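Local coordinates for petrobactin biosynthesis protein AsbB (PDB 3TO3), which catalyses the ATP-dependent condensation of spermidine with citryl-spermidine intermediates in the biosynthesis of the siderophore petrobactin, at residues B[314-319]-B[493-498]; B[425-430]-B[548-553]. One frame throughout, in Å; residues are numbered along the deposited sequence. Where two conformers were deposited one is given.

Interaction 1 (B[314-319]-B[493-498]); sequences KPYSVA and NDFFEM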
ATOM      1  N   LYS B 314     -17.422  -2.936  -9.095  1.00 47.62           N
ATOM      2  CA  LYS B 314     -18.172  -4.079  -8.573  1.00 53.62           C
ATOM      3  C   LYS B 314     -18.687  -4.936  -9.756  1.00 59.38           C
ATOM      4  O   LYS B 314     -19.378  -4.425 -10.663  1.00 52.59           O
ATOM      5  CB  LYS B 314     -19.339  -3.639  -7.665  1.00 53.69           C
ATOM      6  CG  LYS B 314     -18.978  -2.772  -6.458  1.00 57.12           C
ATOM      7  CD  LYS B 314     -18.205  -3.577  -5.422  1.00 73.11           C
ATOM      8  CE  LYS B 314     -18.393  -3.041  -3.994  1.00 84.63           C
ATOM      9  NZ  LYS B 314     -17.713  -3.896  -2.952  1.00 82.20           N
ATOM     10  N   PRO B 315     -18.337  -6.239  -9.755  1.00 49.58           N
ATOM     11  CA  PRO B 315     -18.778  -7.189 -10.783  1.00 48.73           C
ATOM     12  C   PRO B 315     -20.301  -7.178 -10.998  1.00 48.80           C
ATOM     13  O   PRO B 315     -20.763  -7.192 -12.150  1.00 41.60           O
ATOM     14  CB  PRO B 315     -18.335  -8.537 -10.215  1.00 58.35           C
ATOM     15  CG  PRO B 315     -17.099  -8.181  -9.407  1.00 51.64           C
ATOM     16  CD  PRO B 315     -17.432  -6.861  -8.772  1.00 45.06           C
ATOM     17  N   TYR B 316     -21.084  -7.146  -9.918  1.00 43.68           N
ATOM     18  CA  TYR B 316     -22.514  -7.148 -10.112  1.00 42.17           C
ATOM     19  C   TYR B 316     -22.957  -5.876 -10.862  1.00 49.47           C
ATOM     20  O   TYR B 316     -23.857  -5.938 -11.691  1.00 50.33           O
ATOM     21  CB  TYR B 316     -23.287  -7.377  -8.807  1.00 50.14           C
ATOM     22  CG  TYR B 316     -22.911  -6.447  -7.703  1.00 60.52           C
ATOM     23  CD1 TYR B 316     -23.527  -5.204  -7.588  1.00 60.14           C
ATOM     24  CD2 TYR B 316     -21.936  -6.804  -6.759  1.00 67.12           C
ATOM     25  CE1 TYR B 316     -23.184  -4.327  -6.569  1.00 64.30           C
ATOM     26  CE2 TYR B 316     -21.593  -5.933  -5.727  1.00 71.95           C
ATOM     27  CZ  TYR B 316     -22.226  -4.694  -5.644  1.00 72.92           C
ATOM     28  OH  TYR B 316     -21.905  -3.809  -4.646  1.00 79.37           O
ATOM     29  N   SER B 317     -22.295  -4.742 -10.604  1.00 45.30           N
ATOM     30  CA  SER B 317     -22.717  -3.493 -11.227  1.00 46.48           C
ATOM     31  C   SER B 317     -22.245  -3.375 -12.684  1.00 39.38           C
ATOM     32  O   SER B 317     -22.924  -2.798 -13.503  1.00 44.11           O
ATOM     33  CB  SER B 317     -22.316  -2.278 -10.387  1.00 53.80           C
ATOM     34  OG  SER B 317     -20.993  -1.924 -10.653  1.00 59.79           O
ATOM     35  N   VAL B 318     -21.093  -3.948 -13.003  1.00 45.33           N
ATOM     36  CA  VAL B 318     -20.665  -4.095 -14.378  1.00 42.83           C
ATOM     37  C   VAL B 318     -21.692  -4.949 -15.156  1.00 48.65           C
ATOM     38  O   VAL B 318     -22.060  -4.632 -16.294  1.00 44.60           O
ATOM     39  CB  VAL B 318     -19.269  -4.745 -14.446  1.00 47.96           C
ATOM     40  CG1 VAL B 318     -18.968  -5.246 -15.865  1.00 41.45           C
ATOM     41  CG2 VAL B 318     -18.201  -3.749 -13.960  1.00 45.04           C
ATOM     42  N   ALA B 319     -22.181  -6.001 -14.514  1.00 47.02           N
ATOM     43  CA  ALA B 319     -23.090  -6.946 -15.162  1.00 51.70           C
ATOM     44  C   ALA B 319     -24.445  -6.309 -15.500  1.00 56.18           C
ATOM     45  O   ALA B 319     -25.052  -6.616 -16.535  1.00 54.91           O
ATOM     46  CB  ALA B 319     -23.294  -8.158 -14.289  1.00 42.81           C
ATOM     47  N   ASN B 493     -32.816  -3.194  -0.065  1.00 89.10           N
ATOM     48  CA  ASN B 493     -32.014  -2.003   0.220  1.00 88.94           C
ATOM     49  C   ASN B 493     -30.540  -2.193  -0.107  1.00 88.01           C
ATOM     50  O   ASN B 493     -29.756  -1.240  -0.064  1.00 88.18           O
ATOM     51  CB  ASN B 493     -32.182  -1.528   1.667  1.00 96.80           C
ATOM     52  CG  ASN B 493     -33.534  -0.897   1.920  1.00103.69           C
ATOM     53  OD1 ASN B 493     -34.174  -0.382   0.997  1.00105.36           O
ATOM     54  ND2 ASN B 493     -33.980  -0.931   3.173  1.00104.51           N
ATOM     55  N   ASP B 494     -30.169  -3.423  -0.443  1.00 87.20           N
ATOM     56  CA  ASP B 494     -28.778  -3.730  -0.767  1.00 86.53           C
ATOM     57  C   ASP B 494     -28.306  -3.076  -2.071  1.00 77.54           C
ATOM     58  O   ASP B 494     -27.230  -2.476  -2.128  1.00 69.07           O
ATOM     59  CB  ASP B 494     -28.576  -5.248  -0.834  1.00 89.02           C
ATOM     60  CG  ASP B 494     -28.179  -5.849   0.511  1.00 98.67           C
ATOM     61  OD1 ASP B 494     -28.256  -5.125   1.543  1.00 93.97           O
ATOM     62  OD2 ASP B 494     -27.793  -7.051   0.524  1.00 99.68           O
ATOM     63  N   PHE B 495     -29.083  -3.259  -3.134  1.00 79.92           N
ATOM     64  CA  PHE B 495     -28.751  -2.663  -4.416  1.00 84.33           C
ATOM     65  C   PHE B 495     -29.964  -2.073  -5.147  1.00 89.89           C
ATOM     66  O   PHE B 495     -30.937  -2.777  -5.445  1.00109.52           O
ATOM     67  CB  PHE B 495     -28.052  -3.676  -5.322  1.00 80.96           C
ATOM     68  CG  PHE B 495     -27.587  -4.923  -4.622  1.00 85.02           C
ATOM     69  CD1 PHE B 495     -28.468  -5.972  -4.375  1.00 91.84           C
ATOM     70  CD2 PHE B 495     -26.257  -5.074  -4.259  1.00 86.02           C
ATOM     71  CE1 PHE B 495     -28.035  -7.148  -3.750  1.00 94.10           C
ATOM     72  CE2 PHE B 495     -25.815  -6.248  -3.633  1.00 92.01           C
ATOM     73  CZ  PHE B 495     -26.707  -7.285  -3.381  1.00 92.63           C
ATOM     74  N   PHE B 496     -29.913  -0.771  -5.387  1.00 62.32           N
ATOM     75  CA  PHE B 496     -30.801  -0.056  -6.317  1.00 67.03           C
ATOM     76  C   PHE B 496     -32.228   0.126  -5.844  1.00 74.99           C
ATOM     77  O   PHE B 496     -32.860   1.117  -6.176  1.00 84.22           O
ATOM     78  CB  PHE B 496     -30.991  -0.831  -7.637  1.00 65.52           C
ATOM     79  CG  PHE B 496     -29.774  -0.945  -8.483  1.00 59.31           C
ATOM     80  CD1 PHE B 496     -28.946   0.131  -8.691  1.00 59.35           C
ATOM     81  CD2 PHE B 496     -29.470  -2.152  -9.090  1.00 55.24           C
ATOM     82  CE1 PHE B 496     -27.809   0.003  -9.471  1.00 60.40           C
ATOM     83  CE2 PHE B 496     -28.351  -2.285  -9.872  1.00 60.51           C
ATOM     84  CZ  PHE B 496     -27.510  -1.206 -10.055  1.00 62.39           C
ATOM     85  N   GLU B 497     -32.712  -0.713  -4.955  1.00 72.70           N
ATOM     86  CA  GLU B 497     -34.144  -0.676  -4.760  1.00 69.48           C
ATOM     87  C   GLU B 497     -34.391  -0.414  -3.322  1.00 67.66           C
ATOM     88  O   GLU B 497     -33.904  -1.145  -2.472  1.00 71.69           O
ATOM     89  CB  GLU B 497     -34.844  -1.970  -5.205  1.00 66.53           C
ATOM     90  CG  GLU B 497     -36.302  -2.015  -4.724  1.00 68.65           C
ATOM     91  CD  GLU B 497     -37.132  -3.140  -5.340  1.00 85.95           C
ATOM     92  OE1 GLU B 497     -36.595  -3.953  -6.127  1.00 88.01           O
ATOM     93  OE2 GLU B 497     -38.341  -3.207  -5.028  1.00 87.27           O
HETATM   94  N   MSE B 498     -35.131   0.643  -3.038  1.00 71.65           N
HETATM   95  CA  MSE B 498     -35.357   0.995  -1.648  1.00 84.42           C
HETATM   96  C   MSE B 498     -36.788   0.709  -1.263  1.00 88.80           C
HETATM   97  O   MSE B 498     -37.702   0.880  -2.064  1.00 94.84           O
HETATM   98  CB  MSE B 498     -34.962   2.449  -1.383  1.00 85.34           C
HETATM   99  CG  MSE B 498     -33.463   2.729  -1.651  1.00 87.91           C
HETATM  100 SE   MSE B 498     -32.160   1.724  -0.543  0.51 77.08          SE
HETATM  101  CE  MSE B 498     -30.925   1.227  -1.976  1.00 75.31           C
TER

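Interaction 2 (B[425-430]-B[548-553]); sequences VIHLVV and RKYPHL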
ATOM      1  N   VAL B 425     -34.416  16.217 -13.236  1.00 42.51           N
ATOM      2  CA  VAL B 425     -34.032  15.232 -12.250  1.00 40.16           C
ATOM      3  C   VAL B 425     -35.168  15.014 -11.257  1.00 47.21           C
ATOM      4  O   VAL B 425     -35.498  13.875 -10.938  1.00 54.11           O
ATOM      5  CB  VAL B 425     -32.763  15.649 -11.468  1.00 47.36           C
ATOM      6  CG1 VAL B 425     -32.436  14.595 -10.443  1.00 43.34           C
ATOM      7  CG2 VAL B 425     -31.571  15.874 -12.412  1.00 43.47           C
ATOM      8  N   ILE B 426     -35.774  16.101 -10.777  1.00 43.21           N
ATOM      9  CA  ILE B 426     -36.855  16.003  -9.786  1.00 42.51           C
ATOM     10  C   ILE B 426     -38.091  15.381 -10.437  1.00 44.46           C
ATOM     11  O   ILE B 426     -38.797  14.559  -9.830  1.00 45.37           O
ATOM     12  CB  ILE B 426     -37.186  17.397  -9.163  1.00 40.48           C
ATOM     13  CG1 ILE B 426     -35.973  17.908  -8.392  1.00 48.25           C
ATOM     14  CG2 ILE B 426     -38.372  17.326  -8.230  1.00 31.65           C
ATOM     15  CD1 ILE B 426     -36.121  19.321  -7.840  1.00 54.96           C
ATOM     16  N   HIS B 427     -38.340  15.772 -11.689  1.00 38.41           N
ATOM     17  CA  HIS B 427     -39.404  15.157 -12.455  1.00 42.46           C
ATOM     18  C   HIS B 427     -39.284  13.626 -12.531  1.00 47.34           C
ATOM     19  O   HIS B 427     -40.270  12.924 -12.345  1.00 48.98           O
ATOM     20  CB  HIS B 427     -39.470  15.739 -13.854  1.00 44.24           C
ATOM     21  CG  HIS B 427     -40.647  15.267 -14.633  1.00 40.28           C
ATOM     22  ND1 HIS B 427     -41.876  15.889 -14.571  1.00 52.40           N
ATOM     23  CD2 HIS B 427     -40.790  14.225 -15.487  1.00 39.90           C
ATOM     24  CE1 HIS B 427     -42.732  15.249 -15.358  1.00 48.03           C
ATOM     25  NE2 HIS B 427     -42.096  14.242 -15.930  1.00 43.66           N
ATOM     26  N   LEU B 428     -38.078  13.129 -12.829  0.71 44.32           N
ATOM     27  CA  LEU B 428     -37.776  11.700 -12.845  0.71 36.79           C
ATOM     28  C   LEU B 428     -38.150  11.044 -11.521  0.71 44.69           C
ATOM     29  O   LEU B 428     -38.724   9.954 -11.495  0.71 50.90           O
ATOM     30  CB  LEU B 428     -36.279  11.482 -13.090  0.71 36.17           C
ATOM     31  CG  LEU B 428     -35.852  11.411 -14.547  0.71 39.65           C
ATOM     32  CD1 LEU B 428     -34.349  11.309 -14.688  0.71 39.32           C
ATOM     33  CD2 LEU B 428     -36.539  10.209 -15.205  0.71 36.54           C
ATOM     34  N   VAL B 429     -37.803  11.697 -10.417  1.00 41.51           N
ATOM     35  CA  VAL B 429     -38.126  11.174  -9.099  1.00 44.46           C
ATOM     36  C   VAL B 429     -39.637  11.075  -8.892  1.00 44.47           C
ATOM     37  O   VAL B 429     -40.154  10.024  -8.507  1.00 41.80           O
ATOM     38  CB  VAL B 429     -37.513  12.042  -7.975  1.00 49.72           C
ATOM     39  CG1 VAL B 429     -38.223  11.788  -6.643  1.00 43.20           C
ATOM     40  CG2 VAL B 429     -36.015  11.781  -7.873  1.00 52.13           C
ATOM     41  N   VAL B 430     -40.349  12.160  -9.170  1.00 41.07           N
ATOM     42  CA  VAL B 430     -41.781  12.233  -8.822  1.00 41.57           C
ATOM     43  C   VAL B 430     -42.705  11.493  -9.794  1.00 47.55           C
ATOM     44  O   VAL B 430     -43.673  10.812  -9.404  1.00 51.52           O
ATOM     45  CB  VAL B 430     -42.222  13.695  -8.695  1.00 47.87           C
ATOM     46  CG1 VAL B 430     -43.687  13.786  -8.301  1.00 46.80           C
ATOM     47  CG2 VAL B 430     -41.289  14.476  -7.709  1.00 35.49           C
ATOM     48  N   ARG B 548     -47.185  22.653 -11.132  0.51 60.25           N
ATOM     49  CA  ARG B 548     -48.523  23.193 -11.379  0.51 64.49           C
ATOM     50  C   ARG B 548     -49.028  22.786 -12.769  0.51 66.00           C
ATOM     51  O   ARG B 548     -50.220  22.855 -13.043  0.51 70.59           O
ATOM     52  CB  ARG B 548     -48.591  24.715 -11.164  0.51 66.65           C
ATOM     53  CG  ARG B 548     -49.193  25.108  -9.798  0.51 70.65           C
ATOM     54  CD  ARG B 548     -49.506  26.608  -9.669  0.51 70.11           C
ATOM     55  NE  ARG B 548     -48.352  27.384  -9.226  0.51 64.59           N
ATOM     56  CZ  ARG B 548     -47.505  27.994 -10.047  0.51 62.67           C
ATOM     57  NH1 ARG B 548     -47.676  27.918 -11.363  0.51 66.89           N
ATOM     58  NH2 ARG B 548     -46.483  28.675  -9.554  0.51 53.29           N
ATOM     59  N   LYS B 549     -48.117  22.352 -13.635  1.00 64.25           N
ATOM     60  CA  LYS B 549     -48.503  21.808 -14.932  1.00 67.44           C
ATOM     61  C   LYS B 549     -48.853  20.311 -14.917  1.00 74.65           C
ATOM     62  O   LYS B 549     -49.299  19.776 -15.927  1.00 84.15           O
ATOM     63  CB  LYS B 549     -47.395  22.073 -15.960  1.00 61.60           C
ATOM     64  CG  LYS B 549     -47.183  23.553 -16.232  1.00 64.01           C
ATOM     65  CD  LYS B 549     -46.222  23.792 -17.382  1.00 67.52           C
ATOM     66  CE  LYS B 549     -44.795  23.549 -16.980  1.00 72.18           C
ATOM     67  NZ  LYS B 549     -43.911  23.410 -18.178  1.00 79.52           N
ATOM     68  N   TYR B 550     -48.644  19.633 -13.789  1.00 69.42           N
ATOM     69  CA  TYR B 550     -48.959  18.209 -13.698  1.00 57.35           C
ATOM     70  C   TYR B 550     -49.731  17.884 -12.417  1.00 61.84           C
ATOM     71  O   TYR B 550     -49.181  17.310 -11.484  1.00 63.71           O
ATOM     72  CB  TYR B 550     -47.688  17.352 -13.838  1.00 52.69           C
ATOM     73  CG  TYR B 550     -46.905  17.680 -15.094  1.00 61.85           C
ATOM     74  CD1 TYR B 550     -45.740  18.431 -15.052  1.00 63.83           C
ATOM     75  CD2 TYR B 550     -47.367  17.277 -16.333  1.00 74.21           C
ATOM     76  CE1 TYR B 550     -45.042  18.749 -16.223  1.00 68.93           C
ATOM     77  CE2 TYR B 550     -46.687  17.581 -17.501  1.00 74.54           C
ATOM     78  CZ  TYR B 550     -45.533  18.313 -17.449  1.00 78.07           C
ATOM     79  OH  TYR B 550     -44.899  18.603 -18.642  1.00 83.62           O
ATOM     80  N   PRO B 551     -51.029  18.241 -12.387  1.00 64.49           N
ATOM     81  CA  PRO B 551     -51.937  17.998 -11.259  1.00 70.83           C
ATOM     82  C   PRO B 551     -51.983  16.524 -10.852  1.00 78.85           C
ATOM     83  O   PRO B 551     -52.125  16.202  -9.667  1.00 84.37           O
ATOM     84  CB  PRO B 551     -53.315  18.409 -11.815  1.00 70.43           C
ATOM     85  CG  PRO B 551     -53.026  19.314 -12.932  1.00 67.96           C
ATOM     86  CD  PRO B 551     -51.715  18.880 -13.521  1.00 67.82           C
ATOM     87  N   HIS B 552     -51.890  15.631 -11.828  1.00 77.67           N
ATOM     88  CA  HIS B 552     -51.906  14.211 -11.507  1.00 87.97           C
ATOM     89  C   HIS B 552     -50.714  13.830 -10.599  1.00 81.05           C
ATOM     90  O   HIS B 552     -50.710  12.788  -9.939  1.00 72.38           O
ATOM     91  CB  HIS B 552     -51.965  13.358 -12.783  1.00 89.14           C
ATOM     92  CG  HIS B 552     -50.721  13.412 -13.617  1.00 88.18           C
ATOM     93  ND1 HIS B 552     -50.529  14.353 -14.607  1.00 88.41           N
ATOM     94  CD2 HIS B 552     -49.615  12.626 -13.623  1.00 83.61           C
ATOM     95  CE1 HIS B 552     -49.354  14.148 -15.179  1.00 84.91           C
ATOM     96  NE2 HIS B 552     -48.780  13.106 -14.603  1.00 77.93           N
ATOM     97  N   LEU B 553     -49.710  14.694 -10.550  1.00 72.65           N
ATOM     98  CA  LEU B 553     -48.544  14.413  -9.727  1.00 65.42           C
ATOM     99  C   LEU B 553     -48.634  15.026  -8.333  1.00 68.69           C
ATOM    100  O   LEU B 553     -47.746  14.827  -7.514  1.00 65.05           O
ATOM    101  CB  LEU B 553     -47.267  14.870 -10.437  1.00 51.39           C
ATOM    102  CG  LEU B 553     -46.946  14.098 -11.721  1.00 54.77           C
ATOM    103  CD1 LEU B 553     -45.642  14.514 -12.322  1.00 53.95           C
ATOM    104  CD2 LEU B 553     -46.900  12.619 -11.425  1.00 67.47           C
TER

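Interaction 1 (B[314-319]-B[493-498])
Phe495 drives the edge of its ring at one face of the Tyr316 ring, and this T-shaped pair makes the contact between the start of helix 315-333 and the turn that leads into strand 497-498. The ring centroids are 5.3 Å apart and the planes meet at 60°, short of perpendicular. The closest approach is from Phe495 CD2 to Tyr316 CE1, at 3.9 Å, with Phe495 CE2 also lying over the tyrosine face. Tyr316 presents that face because its CG sits between the backbone N and the carbonyl carbon (chi1 53°), a torsion that turns the ring toward the 493-498 turn.

The ring pair is the tight part of the contact. Tyr487 meets both rings, edge-to-face with Phe495, and Thr486 of the same short helix 485-488 touches both residues, so the pair belongs to a small aromatic cluster. Within their own segments, CB of Lys314 lies 3.6 Å above the plane of Tyr316, displaced toward the rim, and CB of Asp494 is centred over a face of Phe495. At the helix start, the carbonyl O of Lys314, the N-cap residue, accepts from Ser317 OG at 3.0 Å and from Val318 N. Beyond the rings the segments separate: Ser317 CB and Phe496 CZ stay 5.3 Å apart, both residues being buried by other neighbours, Ser317 against His461 and Phe496 against Phe466 and Phe480. The solvent side belongs to Tyr316 and Phe495, which remain partly exposed.

Tyr316 is about 7 Å, side chain to side chain, from the ATP-binding Glu462, yet its side chain is about 13 Å from the nucleotide itself. The chemistry implies a small apolar junction near the ATP site, held by ring packing without directional polar bonds.

Interaction 2 (B[425-430]-B[548-553])
His427 points the edge of its imidazole at a face of the Tyr550 phenol ring, an edge-to-face pair with centroids 5.6 Å apart and planes at 65°. The leading atom is His427 CE1, which stands 4.3 Å above the tyrosine plane and is offset toward the rim, nearest Tyr550 CE1. The imidazole gets there because CG is anti to the backbone N (chi1 -173°), which carries the ring out from the helix toward the 548-553 turn. On the opposite face of Tyr550 lies CB of the preceding residue, Lys549, also toward the rim, and the phenol ring is thus bracketed from both sides.

Leu553 fills the angle between the histidine and the helix backbone. One of its methyls, CD1, reaches His427 CE1 at 4.3 Å; the other, CD2, comes 4.2 Å from the carbonyl O of Val430. Its CB rests near Val430 CG1, adding an aliphatic contact; Val430 CA and Leu553 CA are 7.2 Å apart, the nearest such pair of the two segments. A bond of 2.8 Å from Leu553 N to Tyr550 O closes the turn, and both side chains point toward helix 410-432.

The imidazole is held by polar bonds at both nitrogens: ND1 pairs with His546 NE2 and NE2 with Asp335 OD2. These partners limit its rotation and would probably polarise the ring. The carbonyl of Val430 accepts a hydrogen bond from Arg556 of helix 554-560.

The contact docks the connection between helices 532-547 and 554-560 against helix 410-432. Phe547, at the end of helix 532-547, packs on both Val430 and Leu553; Tyr337 of helix 336-342 meets His427 and Tyr550, while helix 502-528 lies against Ile426 and Val429.

Overall arrangement
The segments alternate along the chain, in the order 314-319, 425-430, 493-498 and 548-553, so the two contacts cross along the chain. Interaction 1 joins the IucA/IucC part of the protein to the FhuF-like part, whereas both segments of interaction 2 belong to the latter. Their centres are 26 Å apart and their nearest atoms about 11 Å, with no direct touch. Two connections bridge them: helix 410-432 runs on to strand 434-435, which shares a three-stranded sheet with strand 497-498, and helix 502-528, which follows that strand, packs on Ile426 and Val429 of helix 410-432. Interaction 1, with Tyr316 near the ATP-binding Glu462, lies toward the ATP site; interaction 2 ties together helices away from it.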